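Local coordinates for fibronectin type III domain-containing protein (Simiduia agarivorans, PDB 6P2K) that probably hydrolyses xyloglucan as a family 74 glycoside hydrolase, with this chain forming the tandem seven-bladed beta-propeller catalytic part of a longer, fibronectin type III-containing protein, at residues B[133-138]-B[161-166]; B[155-160]-B[183-188]; B[580-585]-B[596-601]; B[516-521]-B[573-578]; B[257-262]-B[308-313]. All blocks are in the same frame, centred on the assembly; numbering follows the deposited sequence.

Contact 1: residues B[133-138]-B[161-166]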
# COMPACT_ATOMS: atom_id res chain seq x y z
N GLU B 133 46.88 -44.46 -5.65
CA GLU B 133 48.09 -43.82 -5.19
C GLU B 133 47.99 -43.48 -3.70
O GLU B 133 46.91 -43.46 -3.11
CB GLU B 133 48.37 -42.54 -5.99
CG GLU B 133 49.05 -42.78 -7.33
CD GLU B 133 49.55 -41.49 -7.97
OE1 GLU B 133 48.76 -40.82 -8.68
OE2 GLU B 133 50.73 -41.14 -7.76
N THR B 134 49.15 -43.22 -3.09
CA THR B 134 49.22 -42.79 -1.71
C THR B 134 50.03 -41.50 -1.62
O THR B 134 50.97 -41.29 -2.40
CB THR B 134 49.85 -43.86 -0.79
OG1 THR B 134 51.25 -43.98 -1.08
CG2 THR B 134 49.17 -45.20 -0.98
N ALA B 135 49.66 -40.65 -0.66
CA ALA B 135 50.43 -39.43 -0.43
C ALA B 135 51.85 -39.76 -0.00
O ALA B 135 52.81 -39.14 -0.48
CB ALA B 135 49.73 -38.56 0.62
N ALA B 136 52.00 -40.72 0.90
CA ALA B 136 53.33 -41.14 1.32
C ALA B 136 54.04 -41.89 0.20
O ALA B 136 53.43 -42.68 -0.53
CB ALA B 136 53.24 -42.02 2.57
N GLY B 137 55.34 -41.63 0.06
CA GLY B 137 56.13 -42.28 -0.95
C GLY B 137 57.46 -41.59 -1.19
O GLY B 137 57.79 -40.58 -0.55
N PRO B 138 58.25 -42.12 -2.11
CA PRO B 138 59.54 -41.50 -2.42
C PRO B 138 59.35 -40.22 -3.22
O PRO B 138 58.54 -40.15 -4.14
CB PRO B 138 60.27 -42.57 -3.25
CG PRO B 138 59.45 -43.83 -3.09
CD PRO B 138 58.05 -43.38 -2.84
N SER B 161 57.87 -43.50 3.85
CA SER B 161 57.03 -43.16 4.98
C SER B 161 56.46 -41.76 4.89
O SER B 161 55.58 -41.40 5.69
CB SER B 161 57.83 -43.31 6.28
OG SER B 161 58.82 -42.30 6.41
N THR B 162 56.94 -40.95 3.95
CA THR B 162 56.79 -39.50 3.98
C THR B 162 56.04 -38.97 2.76
O THR B 162 56.07 -39.56 1.68
CB THR B 162 58.16 -38.83 4.03
OG1 THR B 162 58.95 -39.31 2.94
CG2 THR B 162 58.85 -39.12 5.36
N ASP B 163 55.40 -37.81 2.96
CA ASP B 163 54.58 -37.21 1.91
C ASP B 163 55.45 -36.61 0.82
O ASP B 163 56.37 -35.83 1.11
CB ASP B 163 53.67 -36.14 2.53
CG ASP B 163 52.69 -35.55 1.53
OD1 ASP B 163 53.14 -34.89 0.57
OD2 ASP B 163 51.47 -35.75 1.70
N ARG B 164 55.14 -36.95 -0.43
CA ARG B 164 55.99 -36.65 -1.57
C ARG B 164 55.43 -35.55 -2.46
O ARG B 164 55.98 -35.30 -3.54
CB ARG B 164 56.21 -37.92 -2.40
CG ARG B 164 54.97 -38.32 -3.17
CD ARG B 164 54.88 -39.81 -3.42
NE ARG B 164 53.51 -40.20 -3.76
CZ ARG B 164 52.97 -40.06 -4.96
NH1 ARG B 164 53.68 -39.55 -5.96
NH2 ARG B 164 51.72 -40.44 -5.18
N ASN B 165 54.37 -34.87 -2.03
CA ASN B 165 53.72 -33.85 -2.85
C ASN B 165 54.70 -32.73 -3.19
O ASN B 165 55.28 -32.11 -2.30
CB ASN B 165 52.51 -33.29 -2.10
CG ASN B 165 51.58 -32.50 -2.99
OD1 ASN B 165 51.79 -32.39 -4.20
ND2 ASN B 165 50.53 -31.94 -2.40
N VAL B 166 54.88 -32.49 -4.49
CA VAL B 166 55.70 -31.38 -4.97
C VAL B 166 54.78 -30.24 -5.38
O VAL B 166 53.79 -30.46 -6.10
CB VAL B 166 56.60 -31.81 -6.15
CG1 VAL B 166 57.37 -30.62 -6.69
CG2 VAL B 166 57.55 -32.91 -5.71
O HOH W 1 52.08 -38.76 -8.27
O HOH W 2 56.83 -38.90 -6.15
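Arg-164 reaches out of 161-166 along the loop 133-138 and holds two of its residues with one guanidinium group. Its NE and NH2 grip Thr-134 O side-on, at 3.1 Å from NE and 3.0 Å from NH2, and the oxygen lies in the guanidinium plane. NH2 also forms a salt bridge with Glu-133 OE2 at 2.9 Å; here the carboxylate is met from above its plane, and the two planes stand 40° apart. CG of Arg-164 sits between its own backbone N and carbonyl carbon (chi1 73°), and from there the chain runs extended to NE, with CB near Gly-137 O and CD 3.7 Å from Gly-137 CA. This is the tight part: a side chain on Gly-137 would collide with CD. The backbones join here in a single bridge, Ala-136 with Asp-163, in which Gly-137 N donates to Thr-162 O at 2.7 Å and Arg-164 N donates to Ala-135 O. Within the beta-propeller the contact ties the loop between strands 114-119 and 139-144 of one four-stranded sheet to the lead-in of strand 166-171 in the next. Asp-163 OD1 closes an Asx turn, accepting from Asn-165 N, and also takes Asn-184 ND2. Water takes over on the looser side, at NH1. One molecule links Arg-164 NH1 to Glu-133 OE2 and another links it to Pro-138 O, both waters in the guanidinium plane. Further along, contact thins to the methyl of Ala-136, 3.9 Å from Ser-161 O, while Ser-161 OG turns to Asn-159.

Contact 2: residues B[155-160]-B[183-188]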
# COMPACT_ATOMS: atom_id res chain seq x y z
N THR B 155 64.77 -39.79 -8.57
CA THR B 155 64.41 -39.82 -7.16
C THR B 155 65.28 -38.82 -6.41
O THR B 155 66.49 -38.76 -6.63
CB THR B 155 64.61 -41.22 -6.58
OG1 THR B 155 63.75 -42.15 -7.26
CG2 THR B 155 64.29 -41.24 -5.09
N PHE B 156 64.66 -38.02 -5.53
CA PHE B 156 65.40 -37.12 -4.67
C PHE B 156 65.16 -37.38 -3.18
O PHE B 156 65.77 -36.69 -2.35
CB PHE B 156 65.09 -35.65 -5.00
CG PHE B 156 63.64 -35.28 -4.90
CD1 PHE B 156 63.10 -34.84 -3.69
CD2 PHE B 156 62.81 -35.34 -6.00
CE1 PHE B 156 61.77 -34.48 -3.60
CE2 PHE B 156 61.47 -34.99 -5.91
CZ PHE B 156 60.95 -34.56 -4.71
N ASP B 157 64.32 -38.34 -2.83
CA ASP B 157 64.17 -38.76 -1.44
C ASP B 157 63.71 -40.21 -1.42
O ASP B 157 62.76 -40.57 -2.12
CB ASP B 157 63.18 -37.87 -0.68
CG ASP B 157 62.99 -38.32 0.76
OD1 ASP B 157 62.11 -39.17 1.01
OD2 ASP B 157 63.73 -37.82 1.64
N SER B 158 64.40 -41.04 -0.63
CA SER B 158 64.18 -42.48 -0.65
C SER B 158 63.08 -42.94 0.31
O SER B 158 62.62 -44.08 0.19
CB SER B 158 65.47 -43.22 -0.29
OG SER B 158 66.60 -42.54 -0.82
N ASN B 159 62.66 -42.09 1.24
CA ASN B 159 61.72 -42.51 2.26
C ASN B 159 60.31 -42.63 1.69
O ASN B 159 59.78 -41.68 1.10
CB ASN B 159 61.74 -41.53 3.42
CG ASN B 159 61.17 -42.13 4.69
OD1 ASN B 159 60.55 -43.19 4.66
ND2 ASN B 159 61.38 -41.45 5.81
N SER B 160 59.71 -43.81 1.86
CA SER B 160 58.31 -44.03 1.49
C SER B 160 57.36 -43.80 2.66
O SER B 160 56.14 -43.90 2.47
CB SER B 160 58.13 -45.45 0.94
OG SER B 160 58.57 -46.43 1.86
N SER B 183 58.63 -28.95 -1.86
CA SER B 183 57.85 -30.15 -1.61
C SER B 183 57.57 -30.27 -0.12
O SER B 183 58.13 -29.55 0.71
CB SER B 183 58.59 -31.40 -2.11
OG SER B 183 57.98 -32.58 -1.62
N ASN B 184 56.67 -31.20 0.22
CA ASN B 184 56.54 -31.61 1.61
C ASN B 184 57.79 -32.34 2.09
O ASN B 184 57.98 -32.49 3.30
CB ASN B 184 55.31 -32.49 1.80
CG ASN B 184 54.01 -31.70 1.74
OD1 ASN B 184 53.93 -30.56 2.20
ND2 ASN B 184 52.97 -32.31 1.16
N LYS B 185 58.63 -32.81 1.16
CA LYS B 185 59.94 -33.32 1.55
C LYS B 185 60.82 -32.21 2.10
O LYS B 185 61.58 -32.41 3.05
CB LYS B 185 60.62 -33.97 0.35
CG LYS B 185 59.83 -35.10 -0.29
CD LYS B 185 59.51 -36.18 0.73
CE LYS B 185 58.98 -37.43 0.06
NZ LYS B 185 60.00 -38.51 -0.02
N GLY B 186 60.71 -31.02 1.53
CA GLY B 186 61.58 -29.90 1.79
C GLY B 186 61.96 -29.26 0.47
O GLY B 186 61.48 -29.64 -0.60
N VAL B 187 62.84 -28.26 0.54
CA VAL B 187 63.33 -27.59 -0.66
C VAL B 187 64.59 -28.29 -1.13
O VAL B 187 65.55 -28.43 -0.37
CB VAL B 187 63.59 -26.10 -0.39
CG1 VAL B 187 64.34 -25.48 -1.55
CG2 VAL B 187 62.28 -25.38 -0.16
N TYR B 188 64.58 -28.75 -2.38
CA TYR B 188 65.70 -29.44 -2.98
C TYR B 188 66.23 -28.62 -4.15
O TYR B 188 65.48 -27.91 -4.82
CB TYR B 188 65.30 -30.85 -3.46
CG TYR B 188 65.03 -31.80 -2.31
CD1 TYR B 188 63.88 -31.70 -1.56
CD2 TYR B 188 65.94 -32.80 -1.99
CE1 TYR B 188 63.63 -32.56 -0.51
CE2 TYR B 188 65.70 -33.67 -0.94
CZ TYR B 188 64.54 -33.55 -0.21
OH TYR B 188 64.29 -34.41 0.84
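Lys-185 NZ and Asp-157 OD1 form a salt bridge across the contact, modelled at 2.4 Å, a separation too short to be taken literally. A weak bond from the same NZ to Asn-159 O, at 3.4 Å, adds a second hold on 155-160. Beside the charges, Phe-156 presents its edge to the face of Tyr-188: CD1 stands 3.7 Å above the centre of the tyrosine ring, and the planes meet at 56°. The next atom of that edge, Phe-156 CE1, rests 3.9 Å from Lys-185 CG, so the lysine stem and the tyrosine share one phenylalanine. Further out, the groups are set by their own chains. Asp-157 OD1 also accepts from Asn-159 N, closing an Asx turn, and CG lies anti to the backbone N (chi1 179°), which swings the carboxylate toward the lysine. Lys-185, bent at chi2 and chi4, closes an ST turn, its N donating to Ser-183 OG at 2.9 Å; its NZ bonds to Gly-137 O as well. Leu-181 of strand 179-183 touches both rings. The arrangement joins the turn leaving strand 152-155 to the hairpin of strands 179-183 and 187-190, a packing of successive four-stranded sheets that belongs to a beta-propeller.

Contact 3: residues B[580-585]-B[596-601]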
# COMPACT_ATOMS: atom_id res chain seq x y z
N GLU B 580 -3.87 -39.35 -6.22
CA GLU B 580 -3.11 -38.69 -5.17
C GLU B 580 -3.03 -39.51 -3.89
O GLU B 580 -2.29 -39.13 -2.98
CB GLU B 580 -3.69 -37.30 -4.88
CG GLU B 580 -5.05 -37.27 -4.20
CD GLU B 580 -5.53 -35.85 -3.95
OE1 GLU B 580 -6.45 -35.40 -4.66
OE2 GLU B 580 -4.98 -35.17 -3.05
N LYS B 581 -3.74 -40.64 -3.81
CA LYS B 581 -3.65 -41.54 -2.66
C LYS B 581 -2.52 -42.56 -2.78
O LYS B 581 -2.38 -43.40 -1.89
CB LYS B 581 -4.96 -42.30 -2.46
CG LYS B 581 -6.18 -41.44 -2.21
CD LYS B 581 -7.41 -42.32 -2.08
CE LYS B 581 -8.46 -41.70 -1.17
NZ LYS B 581 -9.35 -40.78 -1.93
N VAL B 582 -1.72 -42.52 -3.84
CA VAL B 582 -0.65 -43.48 -4.06
C VAL B 582 0.64 -42.72 -4.30
O VAL B 582 0.66 -41.75 -5.06
CB VAL B 582 -0.95 -44.43 -5.24
CG1 VAL B 582 0.24 -45.33 -5.51
CG2 VAL B 582 -2.18 -45.27 -4.94
N VAL B 583 1.72 -43.16 -3.65
CA VAL B 583 3.03 -42.54 -3.79
C VAL B 583 4.09 -43.63 -3.77
O VAL B 583 3.98 -44.61 -3.03
CB VAL B 583 3.29 -41.49 -2.68
CG1 VAL B 583 3.34 -42.15 -1.31
CG2 VAL B 583 4.56 -40.71 -2.96
N PHE B 584 5.11 -43.47 -4.61
CA PHE B 584 6.27 -44.34 -4.63
C PHE B 584 7.51 -43.54 -4.25
O PHE B 584 7.54 -42.31 -4.37
CB PHE B 584 6.49 -44.98 -6.01
CG PHE B 584 5.27 -45.61 -6.60
CD1 PHE B 584 4.37 -44.86 -7.35
CD2 PHE B 584 5.02 -46.96 -6.43
CE1 PHE B 584 3.25 -45.44 -7.91
CE2 PHE B 584 3.89 -47.55 -6.98
CZ PHE B 584 3.01 -46.79 -7.72
N PHE B 585 8.54 -44.25 -3.78
CA PHE B 585 9.84 -43.62 -3.58
C PHE B 585 10.90 -44.70 -3.54
O PHE B 585 10.62 -45.87 -3.28
CB PHE B 585 9.87 -42.76 -2.31
CG PHE B 585 9.79 -43.54 -1.02
CD1 PHE B 585 8.56 -43.92 -0.50
CD2 PHE B 585 10.93 -43.85 -0.30
CE1 PHE B 585 8.48 -44.61 0.69
CE2 PHE B 585 10.85 -44.54 0.89
CZ PHE B 585 9.63 -44.93 1.39
N ARG B 596 6.03 -48.40 -1.93
CA ARG B 596 4.75 -47.87 -2.38
C ARG B 596 3.85 -47.64 -1.18
O ARG B 596 3.67 -48.54 -0.36
CB ARG B 596 4.08 -48.82 -3.37
CG ARG B 596 2.67 -48.41 -3.77
CD ARG B 596 1.99 -49.56 -4.51
NE ARG B 596 0.67 -49.23 -5.02
CZ ARG B 596 -0.46 -49.36 -4.33
NH1 ARG B 596 -0.43 -49.81 -3.08
NH2 ARG B 596 -1.62 -49.05 -4.89
N GLY B 597 3.30 -46.43 -1.09
CA GLY B 597 2.37 -46.07 -0.03
C GLY B 597 0.99 -45.83 -0.60
O GLY B 597 0.85 -45.24 -1.68
N GLU B 598 -0.03 -46.27 0.12
CA GLU B 598 -1.42 -46.14 -0.31
C GLU B 598 -2.24 -45.59 0.85
O GLU B 598 -2.29 -46.20 1.92
CB GLU B 598 -1.98 -47.48 -0.78
CG GLU B 598 -3.39 -47.40 -1.34
CD GLU B 598 -3.94 -48.75 -1.73
OE1 GLU B 598 -4.66 -49.37 -0.91
OE2 GLU B 598 -3.64 -49.21 -2.85
N GLN B 599 -2.90 -44.46 0.62
CA GLN B 599 -3.78 -43.88 1.62
C GLN B 599 -5.11 -44.61 1.63
O GLN B 599 -5.68 -44.92 0.58
CB GLN B 599 -4.00 -42.39 1.33
CG GLN B 599 -4.80 -41.66 2.39
CD GLN B 599 -4.80 -40.16 2.17
OE1 GLN B 599 -4.85 -39.68 1.04
NE2 GLN B 599 -4.74 -39.40 3.26
N GLN B 600 -5.61 -44.91 2.83
CA GLN B 600 -6.84 -45.67 3.01
C GLN B 600 -8.03 -44.73 3.18
O GLN B 600 -7.91 -43.50 3.07
CB GLN B 600 -6.70 -46.62 4.20
CG GLN B 600 -5.47 -47.51 4.15
CD GLN B 600 -5.41 -48.36 2.90
OE1 GLN B 600 -4.35 -48.50 2.29
NE2 GLN B 600 -6.54 -48.94 2.52
N ASN B 601 -9.19 -45.31 3.47
CA ASN B 601 -10.40 -44.52 3.69
C ASN B 601 -10.27 -43.65 4.94
O ASN B 601 -10.54 -42.45 4.90
CB ASN B 601 -11.61 -45.44 3.81
CG ASN B 601 -12.06 -45.99 2.47
OD1 ASN B 601 -12.12 -45.26 1.48
ND2 ASN B 601 -12.36 -47.29 2.43
O HOH W 3 -3.27 -38.25 -0.49
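The side chains of Phe-584 and Arg-596 lie side by side on one face of the hairpin, pointing the same way, with ring and guanidinium planes 65° apart. Phe-584 CE2 comes near the guanidinium plane at its edge, but the closest touch is to the aliphatic stem, 3.5 Å from Arg-596 CG. At another edge, in plane, Glu-598 OE2 takes both NH1 and NH2 end-on, with NH2 the shorter at 2.9 Å; Val-582 CG2 approaches the group obliquely, 3.8 Å from NH2. With CG anti to the backbone N (chi1 174°) and the chain extended to NE, Arg-596 spans the ring and Val-582 together. Its NE makes a further salt bridge with Glu-656, so two carboxylates share the charge. An alanine at Arg-596 would remove this stem and guanidinium, and is likely to uncover Phe-584 CE2 and CD2 and leave Glu-598 and Glu-656 without their common partner. The backbones are stitched by Gly-597 N to Val-583 O at 2.7 Å, the return bond Val-583 N to Gly-597 O, and Gln-599 N to Lys-581 O at 2.8 Å. At the end of the pair away from the hairpin turn, a water donates to both Gln-599 OE1 and Glu-580 O. Val-582 with Glu-598 and Phe-584 with Arg-596 are non-hydrogen-bonded pairs and Val-583 with Gly-597 a hydrogen-bonded one: the regular antiparallel beta hairpin of strands 582-588 and 593-599, within a beta-propeller sheet.

Contact 4: residues B[516-521]-B[573-578]; sequences VSPANP and IAPHPT
Pro-518 and Pro-575 meet at about a right angle, CD of the first ring 3.8 Å from CB of the second. The Pro-575 ring lies against segment 516-521: its CB also faces Ser-517 CA, and its CG reaches Val-516 O at 3.6 Å. Pro-518 is placed so that CD lies 3.9 Å from His-576 O while CB lies at the same distance from Pro-577 O, which sets it over the backbone that follows Pro-575. One step on, the methyl of Ala-519 points at the other segment and rests 3.6 Å from Thr-578 C. With these backbones running nearly the same way, 20° apart, the contact is made of van der Waals touches, and the polar link is a water between Ser-517 OG and His-576 O, 2.6 Å from each. Each turn is braced from within: Ser-517 OG accepts from Asn-520 N in an ST motif, and Thr-578 N donates to His-576 ND1 in the imidazole plane. The loop after strand 511-516 thus lies beside the end of strand 567-575, the outer strand of the neighbouring propeller sheet. Ala-515 of strand 511-516 also touches Pro-575, Ala-624 of strand 618-625 meets Pro-577, and His-576 packs on Val-582 of strand 582-588.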
# COMPACT_ATOMS: atom_id res chain seq x y z
N VAL B 516 5.94 -32.92 -5.71
CA VAL B 516 4.56 -32.45 -5.80
C VAL B 516 3.73 -33.50 -6.52
O VAL B 516 4.18 -34.10 -7.51
CB VAL B 516 4.51 -31.10 -6.53
CG1 VAL B 516 3.09 -30.62 -6.69
CG2 VAL B 516 5.35 -30.06 -5.79
N SER B 517 2.53 -33.74 -6.02
CA SER B 517 1.62 -34.69 -6.66
C SER B 517 1.11 -34.13 -7.98
O SER B 517 0.50 -33.06 -7.98
CB SER B 517 0.45 -35.01 -5.75
OG SER B 517 -0.67 -35.47 -6.50
N PRO B 518 1.33 -34.81 -9.11
CA PRO B 518 0.75 -34.31 -10.37
C PRO B 518 -0.77 -34.33 -10.37
O PRO B 518 -1.38 -33.51 -11.06
CB PRO B 518 1.33 -35.25 -11.43
CG PRO B 518 2.56 -35.85 -10.80
CD PRO B 518 2.23 -35.96 -9.33
N ALA B 519 -1.38 -35.25 -9.63
CA ALA B 519 -2.84 -35.31 -9.58
C ALA B 519 -3.42 -34.16 -8.78
O ALA B 519 -4.56 -33.74 -9.03
CB ALA B 519 -3.29 -36.65 -8.99
N ASN B 520 -2.66 -33.64 -7.81
CA ASN B 520 -3.12 -32.53 -6.97
C ASN B 520 -1.90 -31.68 -6.64
O ASN B 520 -1.26 -31.88 -5.60
CB ASN B 520 -3.81 -33.03 -5.71
CG ASN B 520 -4.28 -31.90 -4.81
OD1 ASN B 520 -4.20 -30.73 -5.16
ND2 ASN B 520 -4.78 -32.25 -3.63
N PRO B 521 -1.56 -30.72 -7.50
CA PRO B 521 -0.32 -29.95 -7.30
C PRO B 521 -0.32 -29.06 -6.07
O PRO B 521 0.67 -28.36 -5.83
CB PRO B 521 -0.22 -29.12 -8.58
CG PRO B 521 -1.62 -29.03 -9.09
CD PRO B 521 -2.28 -30.32 -8.71
N ILE B 573 11.09 -39.21 -4.73
CA ILE B 573 9.69 -39.49 -4.47
C ILE B 573 8.93 -39.34 -5.78
O ILE B 573 9.08 -38.33 -6.47
CB ILE B 573 9.11 -38.56 -3.39
CG1 ILE B 573 9.86 -38.73 -2.07
CG2 ILE B 573 7.62 -38.83 -3.20
CD1 ILE B 573 9.44 -37.73 -1.01
N ALA B 574 8.13 -40.36 -6.12
CA ALA B 574 7.37 -40.39 -7.37
C ALA B 574 5.89 -40.54 -7.04
O ALA B 574 5.39 -41.67 -6.94
CB ALA B 574 7.86 -41.52 -8.28
N PRO B 575 5.17 -39.44 -6.86
CA PRO B 575 3.73 -39.54 -6.63
C PRO B 575 3.02 -40.07 -7.87
O PRO B 575 3.43 -39.83 -9.00
CB PRO B 575 3.30 -38.10 -6.32
CG PRO B 575 4.58 -37.38 -5.98
CD PRO B 575 5.63 -38.05 -6.82
N HIS B 576 1.93 -40.81 -7.63
CA HIS B 576 1.19 -41.42 -8.71
C HIS B 576 0.64 -40.34 -9.64
O HIS B 576 0.16 -39.30 -9.17
CB HIS B 576 0.06 -42.28 -8.14
CG HIS B 576 -0.60 -43.19 -9.14
ND1 HIS B 576 -1.42 -42.72 -10.14
CD2 HIS B 576 -0.57 -44.53 -9.27
CE1 HIS B 576 -1.86 -43.74 -10.86
NE2 HIS B 576 -1.36 -44.85 -10.35
N PRO B 577 0.69 -40.54 -10.96
CA PRO B 577 0.35 -39.44 -11.88
C PRO B 577 -1.12 -39.05 -11.85
O PRO B 577 -1.43 -37.90 -12.17
CB PRO B 577 0.76 -39.99 -13.25
CG PRO B 577 0.78 -41.47 -13.09
CD PRO B 577 1.23 -41.71 -11.68
N THR B 578 -2.03 -39.96 -11.49
CA THR B 578 -3.46 -39.64 -11.49
C THR B 578 -4.17 -39.96 -10.19
O THR B 578 -5.34 -39.58 -10.05
CB THR B 578 -4.18 -40.38 -12.63
OG1 THR B 578 -4.13 -41.79 -12.40
CG2 THR B 578 -3.56 -40.06 -13.97
O HOH W 4 -0.20 -38.01 -6.95

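Contact 5: residues B[257-262]-B[308-313]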
# COMPACT_ATOMS: atom_id res chain seq x y z
N GLY B 257 56.31 -9.96 8.69
CA GLY B 257 55.91 -8.67 9.22
C GLY B 257 55.05 -7.88 8.25
O GLY B 257 55.50 -7.51 7.16
N GLY B 258 53.80 -7.62 8.64
CA GLY B 258 52.84 -6.98 7.76
C GLY B 258 51.82 -7.92 7.17
O GLY B 258 50.84 -7.44 6.58
N LEU B 259 52.01 -9.22 7.30
CA LEU B 259 51.03 -10.20 6.86
C LEU B 259 50.10 -10.55 8.01
O LEU B 259 50.49 -10.54 9.18
CB LEU B 259 51.71 -11.47 6.35
CG LEU B 259 52.61 -11.35 5.12
CD1 LEU B 259 53.45 -12.61 4.96
CD2 LEU B 259 51.78 -11.10 3.88
N GLU B 260 48.85 -10.86 7.67
CA GLU B 260 47.92 -11.39 8.66
C GLU B 260 48.49 -12.66 9.28
O GLU B 260 49.08 -13.50 8.59
CB GLU B 260 46.57 -11.70 8.01
CG GLU B 260 45.61 -10.52 7.96
CD GLU B 260 44.29 -10.90 7.31
OE1 GLU B 260 43.59 -10.01 6.80
OE2 GLU B 260 43.96 -12.11 7.32
N GLY B 261 48.33 -12.79 10.59
CA GLY B 261 48.81 -13.97 11.27
C GLY B 261 47.95 -15.18 11.00
O GLY B 261 46.77 -15.08 10.64
N ASN B 262 48.57 -16.35 11.14
CA ASN B 262 47.86 -17.64 11.13
C ASN B 262 47.10 -17.86 9.82
O ASN B 262 45.89 -18.07 9.80
CB ASN B 262 46.92 -17.73 12.34
CG ASN B 262 46.44 -19.14 12.59
OD1 ASN B 262 47.19 -20.11 12.44
ND2 ASN B 262 45.17 -19.27 12.99
N PHE B 308 61.54 -4.39 3.44
CA PHE B 308 60.49 -5.09 2.73
C PHE B 308 59.15 -4.71 3.32
O PHE B 308 59.06 -4.34 4.50
CB PHE B 308 60.69 -6.61 2.77
CG PHE B 308 60.31 -7.24 4.09
CD1 PHE B 308 61.24 -7.38 5.10
CD2 PHE B 308 59.02 -7.71 4.30
CE1 PHE B 308 60.89 -7.96 6.31
CE2 PHE B 308 58.66 -8.29 5.50
CZ PHE B 308 59.60 -8.42 6.51
N TYR B 309 58.11 -4.80 2.50
CA TYR B 309 56.75 -4.55 2.96
C TYR B 309 55.77 -5.37 2.13
O TYR B 309 56.04 -5.71 0.98
CB TYR B 309 56.39 -3.06 2.90
CG TYR B 309 56.51 -2.42 1.53
CD1 TYR B 309 57.74 -2.00 1.04
CD2 TYR B 309 55.38 -2.20 0.74
CE1 TYR B 309 57.85 -1.41 -0.21
CE2 TYR B 309 55.48 -1.61 -0.50
CZ TYR B 309 56.72 -1.21 -0.97
OH TYR B 309 56.82 -0.62 -2.21
N TRP B 310 54.64 -5.70 2.75
CA TRP B 310 53.56 -6.41 2.09
C TRP B 310 52.37 -5.48 1.92
O TRP B 310 52.05 -4.69 2.82
CB TRP B 310 53.13 -7.64 2.89
CG TRP B 310 54.16 -8.73 2.93
CD1 TRP B 310 55.05 -8.98 3.93
CD2 TRP B 310 54.39 -9.73 1.93
NE1 TRP B 310 55.83 -10.07 3.62
CE2 TRP B 310 55.44 -10.55 2.39
CE3 TRP B 310 53.81 -10.01 0.69
CZ2 TRP B 310 55.92 -11.63 1.66
CZ3 TRP B 310 54.29 -11.09 -0.04
CH2 TRP B 310 55.34 -11.88 0.45
N GLU B 311 51.71 -5.57 0.77
CA GLU B 311 50.56 -4.74 0.46
C GLU B 311 49.45 -5.61 -0.11
O GLU B 311 49.71 -6.50 -0.93
CB GLU B 311 50.93 -3.64 -0.54
CG GLU B 311 49.76 -2.91 -1.16
CD GLU B 311 50.19 -1.95 -2.24
OE1 GLU B 311 49.36 -1.12 -2.67
OE2 GLU B 311 51.36 -2.02 -2.67
N LYS B 312 48.22 -5.37 0.34
CA LYS B 312 47.07 -6.08 -0.21
C LYS B 312 46.68 -5.41 -1.52
O LYS B 312 46.24 -4.26 -1.54
CB LYS B 312 45.91 -6.07 0.78
CG LYS B 312 45.96 -7.20 1.79
CD LYS B 312 44.59 -7.51 2.36
CE LYS B 312 44.70 -8.34 3.62
NZ LYS B 312 43.36 -8.70 4.18
N ILE B 313 46.86 -6.13 -2.64
CA ILE B 313 46.44 -5.61 -3.94
C ILE B 313 45.03 -6.04 -4.29
O ILE B 313 44.48 -5.59 -5.31
CB ILE B 313 47.43 -6.05 -5.04
CG1 ILE B 313 47.48 -7.57 -5.13
CG2 ILE B 313 48.81 -5.49 -4.75
CD1 ILE B 313 48.12 -8.07 -6.41
O HOH W 5 54.75 -4.92 5.58
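Trp-310 takes the side chain of Leu-259 on one face of its indole, joining the outer strand 304-314 of a four-stranded propeller sheet to the loop that leads into that sheet's first strand, 265-270. From CB, 3.8 Å from Leu-259 CD2, the tryptophan chain turns with CG anti to its carbonyl carbon (chi1 -68°), and the ring stands against the loop. CG and CD2 are each 3.5 Å from Leu-259 CD2, which hovers toward the rim, while Leu-259 CG makes a CH-pi contact with the five-membered ring, 11° off its normal. CD1 meets Gly-257 O at the ring edge, 3.6 Å away. NE1 and CE2 approach Leu-259 CD1, the NE1 proton goes to Val-255 O, and CE3 still touches Leu-259 CD2. An alanine in place of Trp-310 would probably open a gap beneath Leu-259 and leave Val-255 O without its donor. Phe-297 meets the Trp-310 ring edge-to-face, and Tyr-309 on the same strand reaches Tyr-236 of a second subunit. Outside the apolar patch, a water joins Gly-257 O to Trp-310 N. Farther on, Glu-260, also paired with Arg-263, receives the extended Lys-312: NZ lies 2.9 Å from Glu-260 OE1, above the carboxylate plane.

How the contacts relate
Contacts 1 and 2 interlock, their segments alternating along the chain: Ser-183 OG meets Asn-165 O, and Lys-185 CD packs on Asp-163 O. The first is a polar surface contact governed by an arginine; the second, more buried, adds an aromatic pair to its charges. Contacts 3 and 4 also touch, sharing a sheet through neighbouring strands 567-575 and 582-588, yet one is a hydrogen-bonded hairpin and the other proline packing bridged by water. Both are partly buried, and they lie across the chain's centre from contact 2. Contact 5, at the surface about 32 Å centre to centre from contact 1, combines an indole face with a salt bridge and touches none of the others.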